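Local coordinates for protein histidine acid phosphatase (Bifidobacterium longum subsp. infantis, PDB 6RXE) that probably hydrolyses phosphate esters, releasing phosphate stepwise from inositol polyphosphates such as inositol hexakisphosphate and from 2,3-bisphosphoglycerate, at residues S11-Y16 against Y312-D317; H45-L50 against T440-N445; D307-Y312 against M344-L349; S51-D56 against N95-L100. All blocks are in the same frame, centred on the assembly; numbering follows the deposited sequence.

Contact 1 (S11-Y16 against Y312-D317). With IHS (D-myo-inositol-hexasulphate), chain C.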
# COMPACT_ATOMS: atom_id res chain seq x y z
N SER A 11 7.58 8.20 -1.59
CA SER A 11 6.12 8.13 -1.62
C SER A 11 5.64 6.78 -1.09
O SER A 11 6.23 6.22 -0.17
CB SER A 11 5.60 8.39 -3.04
OG SER A 11 4.19 8.32 -3.10
N SER A 12 4.58 6.23 -1.70
CA SER A 12 4.03 4.95 -1.27
C SER A 12 4.94 3.76 -1.57
O SER A 12 4.56 2.62 -1.26
CB SER A 12 2.66 4.72 -1.92
OG SER A 12 2.68 5.08 -3.30
N LYS A 13 6.12 3.97 -2.17
CA LYS A 13 7.09 2.90 -2.30
C LYS A 13 8.19 3.00 -1.25
O LYS A 13 9.21 2.30 -1.36
CB LYS A 13 7.68 2.88 -3.72
CG LYS A 13 6.75 2.24 -4.74
CD LYS A 13 5.61 3.21 -5.07
CE LYS A 13 4.51 2.60 -5.89
NZ LYS A 13 3.27 3.43 -5.75
N GLN A 14 8.00 3.83 -0.24
CA GLN A 14 8.89 3.90 0.90
C GLN A 14 9.01 2.53 1.58
O GLN A 14 7.99 1.97 2.00
CB GLN A 14 8.38 4.93 1.90
CG GLN A 14 9.08 4.93 3.25
CD GLN A 14 10.53 5.36 3.14
OE1 GLN A 14 10.83 6.35 2.48
NE2 GLN A 14 11.43 4.61 3.77
N PRO A 15 10.22 1.97 1.71
CA PRO A 15 10.38 0.74 2.48
C PRO A 15 10.00 0.97 3.94
O PRO A 15 10.05 2.09 4.46
CB PRO A 15 11.87 0.41 2.34
CG PRO A 15 12.30 1.14 1.10
CD PRO A 15 11.48 2.40 1.10
N TYR A 16 9.61 -0.12 4.60
CA TYR A 16 9.16 -0.04 5.98
C TYR A 16 10.29 0.43 6.90
O TYR A 16 11.43 -0.00 6.77
CB TYR A 16 8.65 -1.41 6.44
CG TYR A 16 7.92 -1.39 7.75
CD1 TYR A 16 6.71 -0.70 7.88
CD2 TYR A 16 8.41 -2.06 8.86
CE1 TYR A 16 6.03 -0.68 9.07
CE2 TYR A 16 7.72 -2.05 10.07
CZ TYR A 16 6.53 -1.36 10.16
OH TYR A 16 5.83 -1.34 11.35
N TYR A 312 12.70 5.01 -10.17
CA TYR A 312 13.60 5.46 -9.11
C TYR A 312 13.10 5.03 -7.74
O TYR A 312 13.89 4.58 -6.90
CB TYR A 312 13.78 6.98 -9.21
CG TYR A 312 14.23 7.69 -7.95
CD1 TYR A 312 15.49 7.47 -7.41
CD2 TYR A 312 13.41 8.64 -7.34
CE1 TYR A 312 15.90 8.13 -6.26
CE2 TYR A 312 13.82 9.31 -6.19
CZ TYR A 312 15.06 9.05 -5.66
OH TYR A 312 15.47 9.71 -4.52
N ILE A 313 11.79 5.12 -7.50
CA ILE A 313 11.29 4.80 -6.16
C ILE A 313 11.16 3.30 -5.95
O ILE A 313 11.37 2.81 -4.82
CB ILE A 313 9.96 5.52 -5.85
CG1 ILE A 313 8.85 5.10 -6.81
CG2 ILE A 313 10.17 7.03 -5.85
CD1 ILE A 313 7.53 5.78 -6.50
N ILE A 314 10.83 2.52 -6.98
CA ILE A 314 10.73 1.08 -6.78
C ILE A 314 12.11 0.48 -6.56
O ILE A 314 12.24 -0.56 -5.90
CB ILE A 314 10.00 0.39 -7.94
CG1 ILE A 314 9.52 -1.00 -7.51
CG2 ILE A 314 10.91 0.26 -9.16
CD1 ILE A 314 8.50 -0.97 -6.40
N ALA A 315 13.16 1.12 -7.09
CA ALA A 315 14.51 0.62 -6.85
C ALA A 315 14.84 0.59 -5.36
O ALA A 315 15.64 -0.25 -4.92
CB ALA A 315 15.54 1.46 -7.61
N ALA A 316 14.23 1.47 -4.56
CA ALA A 316 14.45 1.46 -3.12
C ALA A 316 13.91 0.20 -2.46
O ALA A 316 14.33 -0.12 -1.34
CB ALA A 316 13.79 2.69 -2.49
N ASP A 317 13.00 -0.52 -3.12
CA ASP A 317 12.44 -1.76 -2.61
C ASP A 317 13.06 -3.00 -3.24
O ASP A 317 12.59 -4.11 -2.99
CB ASP A 317 10.93 -1.79 -2.85
CG ASP A 317 10.20 -0.70 -2.12
OD1 ASP A 317 10.16 -0.75 -0.86
OD2 ASP A 317 9.69 0.21 -2.80
C1 IHS C . -1.73 0.07 -8.52
O1 IHS C . -1.64 0.43 -9.89
S1 IHS C . -2.35 1.70 -10.29
C2 IHS C . -0.45 0.45 -7.84
O2 IHS C . -2.07 2.79 -9.32
S2 IHS C . 1.76 0.62 -9.13
C3 IHS C . -0.50 0.06 -6.35
O3 IHS C . -1.96 2.10 -11.68
S3 IHS C . 0.83 1.67 -5.00
C4 IHS C . -0.82 -1.41 -6.14
O4 IHS C . -3.85 1.46 -10.45
S4 IHS C . -0.16 -2.53 -3.91
C5 IHS C . -2.04 -1.87 -6.95
S5 IHS C . -3.36 -3.95 -6.27
C6 IHS C . -2.00 -1.43 -8.40
S6 IHS C . -3.20 -2.64 -10.20
O12 IHS C . 0.62 -0.22 -8.49
O13 IHS C . 0.73 0.35 -5.74
O14 IHS C . -1.11 -1.63 -4.71
O15 IHS C . -2.10 -3.32 -6.91
O16 IHS C . -3.23 -1.75 -8.98
O22 IHS C . 1.28 1.94 -9.65
O23 IHS C . 0.91 2.84 -5.98
O24 IHS C . -0.27 -2.18 -2.44
O25 IHS C . -4.51 -3.98 -7.24
O26 IHS C . -2.90 -4.06 -9.83
O32 IHS C . 2.43 -0.19 -10.23
O33 IHS C . -0.32 1.85 -4.03
O34 IHS C . 1.28 -2.43 -4.38
O35 IHS C . -3.73 -3.26 -5.00
O36 IHS C . -2.22 -2.13 -11.24
O42 IHS C . 2.75 1.07 -8.09
O43 IHS C . 2.04 1.65 -4.06
O44 IHS C . -0.44 -3.98 -4.17
O45 IHS C . -3.14 -5.40 -6.02
O46 IHS C . -4.51 -2.53 -10.95
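Lys13 lies across Ile313 and Ile314, and most of the tight packing here belongs to its aliphatic chain. CD comes within 3.5 Å of Ile313 CD1, and CG rests 4.0 Å from Ile314 CD1, so the methylenes run over the helix. Ile313 reaches out because its CG1 sits between the backbone N and the carbonyl carbon (chi1 62°), with CD1 extended beyond it. The lysine bends once, at chi2 (75°), and then runs nearly straight, which takes its ammonium group off the isoleucines and into the ligand pocket. There NZ donates to O43 of the inositol hexasulphate at 2.7 Å, and to Ser12 OG at 3.0 Å. Also close is the backbone carbonyl of Lys13, whose O lies 2.6 Å from Asp317 OD2; the other carboxylate oxygen, OD1, is hydrogen-bonded to Ser47 OG. The opposite end of the contact is looser and partly exposed: Pro15 CG touches Ala316 O at 3.4 Å, yet its nearest apolar partner, Ala316 CB, is 4.2 Å away, and Gln14 turns its side chain from the helix to bond Pro15 O. With an alanine in place of Lys13, the sulfate would probably lose a positive partner, Ser12 OG its donor, and the two isoleucine methyls much of their cover. The contact thus works at two levels: apolar packing holds the lysine stem against helix 301-315, while its charged tip meets an anionic group, consistent with a pocket that receives the phosphates of inositol polyphosphates.

Contact 2 (H45-L50 against T440-N445); sequences HGSRGL and TPMAAN. With IHS (D-myo-inositol-hexasulphate), chain C.
Ala443 N donates to His45 O (2.9 Å) from within the type II turn Pro441 to Ala444, where Ala443 has positive phi, and this brings its CA to 4.2 Å from that of Gly46. Met442, the other central residue of the turn, supplies most of the side-chain contact. Its CB sits 3.7 Å from Ser47 N, and a bend at chi2 (-73°) carries SD to 3.6 Å from His45 CE1, oblique to the imidazole. The terminal CE continues over one face of the Arg48 guanidinium. ND1 of His45 bonds in its ring plane to Gly46 O, almost straight at 173°, fixing the ring's rotation and sending NE2 to O34 of the hexasulphate at 2.9 Å. Arg48 grips the same oxygen through NE (2.7 Å), and its NH1 reaches O42, while NH2 is held by Gly49 O. Arg44 to Arg48 match the RHGxR signature of histidine acid phosphatases, which in this family surrounds the scissile phosphate. The loop leaves strand 35-44 and leads to helix 55-68; the turn opens into the antiparallel neighbour strand 445-452, with helix 102-118 against Ala443 and helix 141-157 against His45.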
# COMPACT_ATOMS: atom_id res chain seq x y z
N HIS A 45 1.31 -5.66 2.14
CA HIS A 45 2.44 -6.48 1.74
C HIS A 45 3.74 -5.71 1.92
O HIS A 45 3.77 -4.47 1.85
CB HIS A 45 2.28 -6.92 0.29
CG HIS A 45 2.31 -5.78 -0.68
ND1 HIS A 45 3.48 -5.13 -1.02
CD2 HIS A 45 1.32 -5.17 -1.36
CE1 HIS A 45 3.20 -4.16 -1.88
NE2 HIS A 45 1.90 -4.16 -2.10
N GLY A 46 4.83 -6.43 2.16
CA GLY A 46 6.13 -5.81 2.24
C GLY A 46 6.65 -5.40 0.87
O GLY A 46 5.99 -5.54 -0.16
N SER A 47 7.88 -4.88 0.87
CA SER A 47 8.51 -4.39 -0.35
C SER A 47 8.38 -5.40 -1.49
O SER A 47 8.53 -6.61 -1.29
CB SER A 47 9.99 -4.08 -0.11
OG SER A 47 10.15 -2.92 0.70
N ARG A 48 8.09 -4.88 -2.68
CA ARG A 48 7.84 -5.68 -3.87
C ARG A 48 8.60 -5.08 -5.04
O ARG A 48 9.08 -3.94 -4.98
CB ARG A 48 6.35 -5.73 -4.21
CG ARG A 48 5.73 -4.35 -4.45
CD ARG A 48 4.45 -4.44 -5.27
NE ARG A 48 3.73 -3.17 -5.33
CZ ARG A 48 4.03 -2.17 -6.17
NH1 ARG A 48 3.31 -1.05 -6.15
NH2 ARG A 48 5.03 -2.30 -7.02
N GLY A 49 8.68 -5.84 -6.13
CA GLY A 49 9.13 -5.29 -7.39
C GLY A 49 8.01 -4.50 -8.04
O GLY A 49 6.97 -4.21 -7.44
N LEU A 50 8.24 -4.14 -9.30
CA LEU A 50 7.17 -3.56 -10.10
C LEU A 50 5.97 -4.49 -10.11
O LEU A 50 6.11 -5.71 -10.14
CB LEU A 50 7.67 -3.31 -11.52
CG LEU A 50 8.69 -2.19 -11.71
CD1 LEU A 50 9.21 -2.20 -13.13
CD2 LEU A 50 8.08 -0.83 -11.37
N THR A 440 0.94 4.92 3.92
CA THR A 440 0.95 3.56 3.35
C THR A 440 2.32 3.18 2.79
O THR A 440 2.45 2.84 1.61
CB THR A 440 -0.15 3.44 2.29
OG1 THR A 440 -0.15 2.12 1.74
CG2 THR A 440 0.02 4.48 1.18
N PRO A 441 3.36 3.16 3.63
CA PRO A 441 4.63 2.59 3.17
C PRO A 441 4.49 1.09 2.95
O PRO A 441 3.48 0.47 3.32
CB PRO A 441 5.60 2.88 4.33
CG PRO A 441 4.71 2.91 5.53
CD PRO A 441 3.43 3.57 5.04
N MET A 442 5.50 0.50 2.32
CA MET A 442 5.56 -0.95 2.26
C MET A 442 5.49 -1.51 3.67
O MET A 442 6.12 -0.98 4.60
CB MET A 442 6.84 -1.41 1.54
CG MET A 442 6.95 -0.92 0.09
SD MET A 442 5.83 -1.77 -1.05
CE MET A 442 5.91 -0.68 -2.48
N ALA A 443 4.68 -2.55 3.84
CA ALA A 443 4.43 -3.21 5.13
C ALA A 443 3.70 -2.33 6.13
O ALA A 443 3.66 -2.65 7.32
CB ALA A 443 5.73 -3.74 5.75
N ALA A 444 3.10 -1.21 5.70
CA ALA A 444 2.24 -0.43 6.57
C ALA A 444 1.21 -1.32 7.25
O ALA A 444 0.61 -2.19 6.62
CB ALA A 444 1.53 0.67 5.78
N ASN A 445 1.02 -1.12 8.56
CA ASN A 445 0.16 -2.02 9.32
C ASN A 445 -0.53 -1.29 10.46
O ASN A 445 0.03 -0.38 11.08
CB ASN A 445 0.95 -3.23 9.85
CG ASN A 445 2.01 -2.84 10.87
OD1 ASN A 445 1.77 -2.84 12.08
ND2 ASN A 445 3.20 -2.52 10.38
C1 IHS C . -1.73 0.07 -8.52
O1 IHS C . -1.64 0.43 -9.89
S1 IHS C . -2.35 1.70 -10.29
C2 IHS C . -0.45 0.45 -7.84
O2 IHS C . -2.07 2.79 -9.32
S2 IHS C . 1.76 0.62 -9.13
C3 IHS C . -0.50 0.06 -6.35
O3 IHS C . -1.96 2.10 -11.68
S3 IHS C . 0.83 1.67 -5.00
C4 IHS C . -0.82 -1.41 -6.14
O4 IHS C . -3.85 1.46 -10.45
S4 IHS C . -0.16 -2.53 -3.91
C5 IHS C . -2.04 -1.87 -6.95
S5 IHS C . -3.36 -3.95 -6.27
C6 IHS C . -2.00 -1.43 -8.40
S6 IHS C . -3.20 -2.64 -10.20
O12 IHS C . 0.62 -0.22 -8.49
O13 IHS C . 0.73 0.35 -5.74
O14 IHS C . -1.11 -1.63 -4.71
O15 IHS C . -2.10 -3.32 -6.91
O16 IHS C . -3.23 -1.75 -8.98
O22 IHS C . 1.28 1.94 -9.65
O23 IHS C . 0.91 2.84 -5.98
O24 IHS C . -0.27 -2.18 -2.44
O25 IHS C . -4.51 -3.98 -7.24
O26 IHS C . -2.90 -4.06 -9.83
O32 IHS C . 2.43 -0.19 -10.23
O33 IHS C . -0.32 1.85 -4.03
O34 IHS C . 1.28 -2.43 -4.38
O35 IHS C . -3.73 -3.26 -5.00
O36 IHS C . -2.22 -2.13 -11.24
O42 IHS C . 2.75 1.07 -8.09
O43 IHS C . 2.04 1.65 -4.06
O44 IHS C . -0.44 -3.98 -4.17
O45 IHS C . -3.14 -5.40 -6.02
O46 IHS C . -4.51 -2.53 -10.95

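Contact 3 (D307-Y312 against M344-L349)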
# COMPACT_ATOMS: atom_id res chain seq x y z
N ASP A 307 6.86 8.07 -14.89
CA ASP A 307 7.32 6.69 -15.04
C ASP A 307 8.77 6.54 -14.57
O ASP A 307 9.09 5.62 -13.80
CB ASP A 307 7.18 6.26 -16.50
CG ASP A 307 5.73 6.22 -16.95
OD1 ASP A 307 4.84 6.35 -16.09
OD2 ASP A 307 5.48 6.06 -18.17
N LEU A 308 9.65 7.43 -15.02
CA LEU A 308 11.04 7.41 -14.57
C LEU A 308 11.13 7.53 -13.05
O LEU A 308 11.91 6.81 -12.40
CB LEU A 308 11.83 8.53 -15.24
CG LEU A 308 13.35 8.53 -15.02
CD1 LEU A 308 13.94 7.15 -15.32
CD2 LEU A 308 14.05 9.61 -15.85
N TYR A 309 10.34 8.42 -12.46
CA TYR A 309 10.31 8.57 -11.01
C TYR A 309 9.84 7.29 -10.33
O TYR A 309 10.36 6.92 -9.26
CB TYR A 309 9.41 9.75 -10.64
CG TYR A 309 9.08 9.82 -9.16
CD1 TYR A 309 10.05 10.14 -8.23
CD2 TYR A 309 7.79 9.56 -8.71
CE1 TYR A 309 9.76 10.21 -6.88
CE2 TYR A 309 7.49 9.62 -7.37
CZ TYR A 309 8.47 9.95 -6.46
OH TYR A 309 8.16 9.99 -5.13
N ASN A 310 8.86 6.60 -10.92
CA ASN A 310 8.37 5.36 -10.35
C ASN A 310 9.46 4.29 -10.35
O ASN A 310 9.54 3.47 -9.42
CB ASN A 310 7.14 4.87 -11.11
CG ASN A 310 5.86 5.25 -10.42
OD1 ASN A 310 5.53 4.70 -9.37
ND2 ASN A 310 5.14 6.20 -11.00
N LEU A 311 10.29 4.27 -11.39
CA LEU A 311 11.41 3.34 -11.38
C LEU A 311 12.42 3.71 -10.30
O LEU A 311 12.93 2.83 -9.58
CB LEU A 311 12.08 3.29 -12.76
CG LEU A 311 11.24 2.70 -13.89
CD1 LEU A 311 12.07 2.58 -15.15
CD2 LEU A 311 10.68 1.35 -13.50
N TYR A 312 12.70 5.01 -10.17
CA TYR A 312 13.60 5.46 -9.11
C TYR A 312 13.10 5.03 -7.74
O TYR A 312 13.89 4.58 -6.90
CB TYR A 312 13.78 6.98 -9.21
CG TYR A 312 14.23 7.69 -7.95
CD1 TYR A 312 15.49 7.47 -7.41
CD2 TYR A 312 13.41 8.64 -7.34
CE1 TYR A 312 15.90 8.13 -6.26
CE2 TYR A 312 13.82 9.31 -6.19
CZ TYR A 312 15.06 9.05 -5.66
OH TYR A 312 15.47 9.71 -4.52
N MET A 344 8.62 16.88 -6.05
CA MET A 344 7.44 17.32 -6.79
C MET A 344 6.71 16.13 -7.39
O MET A 344 5.47 16.04 -7.29
CB MET A 344 7.85 18.33 -7.85
CG MET A 344 8.40 19.60 -7.23
SD MET A 344 8.72 20.82 -8.48
CE MET A 344 7.03 21.02 -8.98
N PHE A 345 7.44 15.17 -7.95
CA PHE A 345 6.79 13.96 -8.43
C PHE A 345 6.13 13.21 -7.29
O PHE A 345 5.01 12.70 -7.43
CB PHE A 345 7.79 13.08 -9.17
CG PHE A 345 8.45 13.75 -10.34
CD1 PHE A 345 7.71 14.58 -11.18
CD2 PHE A 345 9.80 13.58 -10.58
CE1 PHE A 345 8.31 15.21 -12.25
CE2 PHE A 345 10.41 14.22 -11.66
CZ PHE A 345 9.66 15.03 -12.49
N ALA A 346 6.79 13.19 -6.12
CA ALA A 346 6.18 12.57 -4.95
C ALA A 346 4.86 13.23 -4.63
O ALA A 346 3.89 12.56 -4.25
CB ALA A 346 7.13 12.64 -3.75
N TRP A 347 4.78 14.55 -4.79
CA TRP A 347 3.51 15.22 -4.57
C TRP A 347 2.47 14.75 -5.58
O TRP A 347 1.37 14.33 -5.22
CB TRP A 347 3.71 16.74 -4.63
CG TRP A 347 2.44 17.51 -4.67
CD1 TRP A 347 1.36 17.37 -3.85
CD2 TRP A 347 2.11 18.56 -5.59
NE1 TRP A 347 0.38 18.26 -4.20
CE2 TRP A 347 0.81 19.01 -5.26
CE3 TRP A 347 2.78 19.17 -6.65
CZ2 TRP A 347 0.18 20.03 -5.96
CZ3 TRP A 347 2.15 20.18 -7.35
CH2 TRP A 347 0.86 20.60 -7.00
N ALA A 348 2.85 14.73 -6.86
CA ALA A 348 1.88 14.41 -7.91
C ALA A 348 1.33 13.01 -7.72
O ALA A 348 0.10 12.81 -7.66
CB ALA A 348 2.52 14.56 -9.29
N LEU A 349 2.22 12.02 -7.56
CA LEU A 349 1.79 10.67 -7.23
C LEU A 349 0.91 10.66 -5.99
O LEU A 349 -0.22 10.14 -6.02
CB LEU A 349 3.01 9.77 -7.03
CG LEU A 349 2.72 8.28 -6.83
CD1 LEU A 349 2.08 7.69 -8.08
CD2 LEU A 349 4.00 7.54 -6.48
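Tyr309 is laid against Phe345, Ala346 and Leu349 where segment 307-312 of helix 301-315 and segment 344-349 of helix 339-357 pass nearly at right angles, their local axes 10.4 Å apart. Its CG stands anti to the backbone N (chi1 168°), which sends the ring across to the other helix. Starting at the root, CB lies 3.9 Å from Phe345 CD2. One bond further, CG is 3.5 Å from Phe345 CB, and that methylene sits over the face of the tyrosine ring, 17° off its normal, a CH-pi contact. CD1 and CD2 lie beneath the same methylene. CE2 then passes the carbonyl carbon of Phe345, and at the ring edge it meets Leu349 CD2 at 4.2 Å. CZ reaches Ala346 N at 3.7 Å, obliquely to the ring. Finally OH comes within 3.2 Å of Ala346 CB, but its hydrogen bond goes elsewhere, to Tyr9 O in the N-terminal tail. The rings of Tyr309 and Phe345 meet obliquely, their planes inclined at 49°. Beside them, Asn310 adds a light touch, its OD1 4.3 Å from Leu349 CD2, while ND2 is held by Met306 O of its own helix. No hydrogen bond joins the two segments, so this helix crossing rests on apolar and CH-pi packing. The Tyr309 hydroxyl, in a buried residue, is satisfied by a backbone carbonyl from a third part of the chain, so that Tyr309 ties the tail to both helices.

Contact 4 (S51-D56 against N95-L100); sequences SSYKYD and NGYGML. With IHS (D-myo-inositol-hexasulphate), chain C.
Tyr97 carries Tyr53 CB over one face of its ring, 4.0 Å above the plane and toward the rim, with Asp56 OD2 in plane at the phenolic edge. That carboxylate oxygen also lies in plane at the edge of the Tyr53 ring, whereas the Tyr97 hydroxyl approaches Tyr53 obliquely, OH to CD1 at 3.4 Å. Tyr97 OH donates to Asp56 OD2 (2.7 Å) on the syn lone pair, the carboxylate turned 36° from the ring, and Thr89 OG1 is bonded to OD2 as well. With CG between its backbone N and carbonyl carbon (chi1 50°), Asp56 points its carboxylate at the phenol and meets it head-on. Farther back on the ring, CD2 presses on the backbone, 3.2 Å from Ser52 C. A phenylalanine in place of Tyr97 would probably keep the ring packing but leave Asp56 OD2 without the phenolic donor, with Thr89 OG1 still beside it. At Gly98, in the type II turn Gly96 to Met99, phi is positive, which by itself favours glycine. On the ligand side, Ser51 OG donates to O32 of the hexasulphate at 2.6 Å and Tyr55 OH to O22 at 3.0 Å, while Lys54 NZ makes weak bonds to O32 and O3. The chemistry splits accordingly: a buried phenol-carboxylate bond joins the first turn of helix 55-68 to the loop after helix 75-95, and hydroxyls from the same segment meet the sulfates.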
# COMPACT_ATOMS: atom_id res chain seq x y z
N SER A 51 4.76 -3.91 -10.07
CA SER A 51 3.56 -4.73 -10.05
C SER A 51 3.22 -5.31 -11.42
O SER A 51 2.55 -6.34 -11.49
CB SER A 51 2.37 -3.94 -9.50
OG SER A 51 2.12 -2.78 -10.27
N SER A 52 3.68 -4.68 -12.50
CA SER A 52 3.50 -5.22 -13.84
C SER A 52 4.52 -4.60 -14.77
O SER A 52 5.24 -3.66 -14.41
CB SER A 52 2.07 -5.00 -14.36
OG SER A 52 1.78 -3.62 -14.52
N TYR A 53 4.60 -5.15 -15.98
CA TYR A 53 5.49 -4.63 -17.02
C TYR A 53 4.81 -3.40 -17.60
O TYR A 53 4.04 -3.48 -18.57
CB TYR A 53 5.77 -5.70 -18.06
CG TYR A 53 6.73 -5.33 -19.17
CD1 TYR A 53 7.97 -4.77 -18.89
CD2 TYR A 53 6.41 -5.58 -20.50
CE1 TYR A 53 8.85 -4.44 -19.91
CE2 TYR A 53 7.27 -5.26 -21.52
CZ TYR A 53 8.50 -4.69 -21.22
OH TYR A 53 9.36 -4.37 -22.24
N LYS A 54 5.08 -2.24 -16.99
CA LYS A 54 4.33 -1.02 -17.29
C LYS A 54 5.23 0.20 -17.38
O LYS A 54 5.44 0.74 -18.47
CB LYS A 54 3.25 -0.80 -16.22
CG LYS A 54 2.39 0.44 -16.44
CD LYS A 54 1.27 0.52 -15.41
CE LYS A 54 1.82 0.74 -14.01
NZ LYS A 54 0.73 0.78 -12.99
N TYR A 55 5.76 0.67 -16.24
CA TYR A 55 6.64 1.84 -16.25
C TYR A 55 7.90 1.56 -17.05
O TYR A 55 8.28 2.34 -17.94
CB TYR A 55 6.98 2.25 -14.81
CG TYR A 55 5.78 2.64 -13.98
CD1 TYR A 55 4.93 3.65 -14.39
CD2 TYR A 55 5.51 2.01 -12.77
CE1 TYR A 55 3.83 4.01 -13.63
CE2 TYR A 55 4.42 2.36 -12.00
CZ TYR A 55 3.58 3.37 -12.44
OH TYR A 55 2.49 3.73 -11.68
N ASP A 56 8.56 0.44 -16.76
CA ASP A 56 9.76 0.06 -17.52
C ASP A 56 9.42 -0.24 -18.97
O ASP A 56 10.19 0.11 -19.88
CB ASP A 56 10.45 -1.14 -16.87
CG ASP A 56 9.50 -2.30 -16.58
OD1 ASP A 56 8.28 -2.07 -16.47
OD2 ASP A 56 9.98 -3.44 -16.45
N ASN A 95 12.61 -12.06 -10.45
CA ASN A 95 11.82 -12.11 -9.22
C ASN A 95 10.37 -12.48 -9.49
O ASN A 95 9.70 -13.04 -8.61
CB ASN A 95 11.89 -10.77 -8.50
CG ASN A 95 11.52 -10.88 -7.02
OD1 ASN A 95 12.07 -11.71 -6.29
ND2 ASN A 95 10.58 -10.06 -6.59
N GLY A 96 9.87 -12.19 -10.69
CA GLY A 96 8.45 -12.28 -10.99
C GLY A 96 7.79 -10.95 -10.73
O GLY A 96 7.94 -10.40 -9.63
N TYR A 97 7.08 -10.40 -11.71
CA TYR A 97 6.42 -9.12 -11.50
C TYR A 97 5.35 -9.26 -10.42
O TYR A 97 4.68 -10.30 -10.32
CB TYR A 97 5.81 -8.59 -12.79
CG TYR A 97 6.81 -7.93 -13.71
CD1 TYR A 97 7.68 -8.68 -14.48
CD2 TYR A 97 6.92 -6.54 -13.77
CE1 TYR A 97 8.61 -8.08 -15.31
CE2 TYR A 97 7.85 -5.93 -14.60
CZ TYR A 97 8.69 -6.71 -15.37
OH TYR A 97 9.63 -6.12 -16.20
N GLY A 98 5.21 -8.22 -9.61
CA GLY A 98 4.26 -8.22 -8.52
C GLY A 98 4.69 -8.97 -7.27
O GLY A 98 3.96 -8.95 -6.28
N MET A 99 5.86 -9.61 -7.29
CA MET A 99 6.27 -10.49 -6.20
C MET A 99 7.02 -9.74 -5.11
O MET A 99 7.63 -8.69 -5.33
CB MET A 99 7.14 -11.63 -6.74
CG MET A 99 6.40 -12.58 -7.65
SD MET A 99 5.19 -13.54 -6.72
CE MET A 99 6.21 -14.89 -6.15
N LEU A 100 6.98 -10.32 -3.90
CA LEU A 100 7.72 -9.79 -2.77
C LEU A 100 9.22 -9.87 -3.03
O LEU A 100 9.71 -10.76 -3.74
CB LEU A 100 7.37 -10.58 -1.50
CG LEU A 100 7.64 -10.00 -0.11
CD1 LEU A 100 6.63 -8.90 0.23
CD2 LEU A 100 7.61 -11.09 0.95
C1 IHS C . -1.73 0.07 -8.52
O1 IHS C . -1.64 0.43 -9.89
S1 IHS C . -2.35 1.70 -10.29
C2 IHS C . -0.45 0.45 -7.84
O2 IHS C . -2.07 2.79 -9.32
S2 IHS C . 1.76 0.62 -9.13
C3 IHS C . -0.50 0.06 -6.35
O3 IHS C . -1.96 2.10 -11.68
S3 IHS C . 0.83 1.67 -5.00
C4 IHS C . -0.82 -1.41 -6.14
O4 IHS C . -3.85 1.46 -10.45
S4 IHS C . -0.16 -2.53 -3.91
C5 IHS C . -2.04 -1.87 -6.95
S5 IHS C . -3.36 -3.95 -6.27
C6 IHS C . -2.00 -1.43 -8.40
S6 IHS C . -3.20 -2.64 -10.20
O12 IHS C . 0.62 -0.22 -8.49
O13 IHS C . 0.73 0.35 -5.74
O14 IHS C . -1.11 -1.63 -4.71
O15 IHS C . -2.10 -3.32 -6.91
O16 IHS C . -3.23 -1.75 -8.98
O22 IHS C . 1.28 1.94 -9.65
O23 IHS C . 0.91 2.84 -5.98
O24 IHS C . -0.27 -2.18 -2.44
O25 IHS C . -4.51 -3.98 -7.24
O26 IHS C . -2.90 -4.06 -9.83
O32 IHS C . 2.43 -0.19 -10.23
O33 IHS C . -0.32 1.85 -4.03
O34 IHS C . 1.28 -2.43 -4.38
O35 IHS C . -3.73 -3.26 -5.00
O36 IHS C . -2.22 -2.13 -11.24
O42 IHS C . 2.75 1.07 -8.09
O43 IHS C . 2.04 1.65 -4.06
O44 IHS C . -0.44 -3.98 -4.17
O45 IHS C . -3.14 -5.40 -6.02
O46 IHS C . -4.51 -2.53 -10.95

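Overall arrangement
Contacts 1, 2 and 4 all touch the bound hexasulphate, and in contact 3 the side chain of Asn310 comes to about 5 Å of it. Contacts 1 and 2 are closest, their centres about 8 Å apart; the centres of contacts 2 and 3, like those of 3 and 4, are about 17 Å apart. Along the chain, contact 4 is nested within the loops closed by contacts 1 and 2 and precedes contact 3, while contact 1 crosses both 2 and 3. Helix 301-315 serves contacts 1 and 3, whose segments share Tyr312; backbone pairing of residues 49-50 with 98-99 joins contacts 2 and 4. Tail, loops beside the central sheet and helices thus converge from distant sequence positions on one anion-binding pocket.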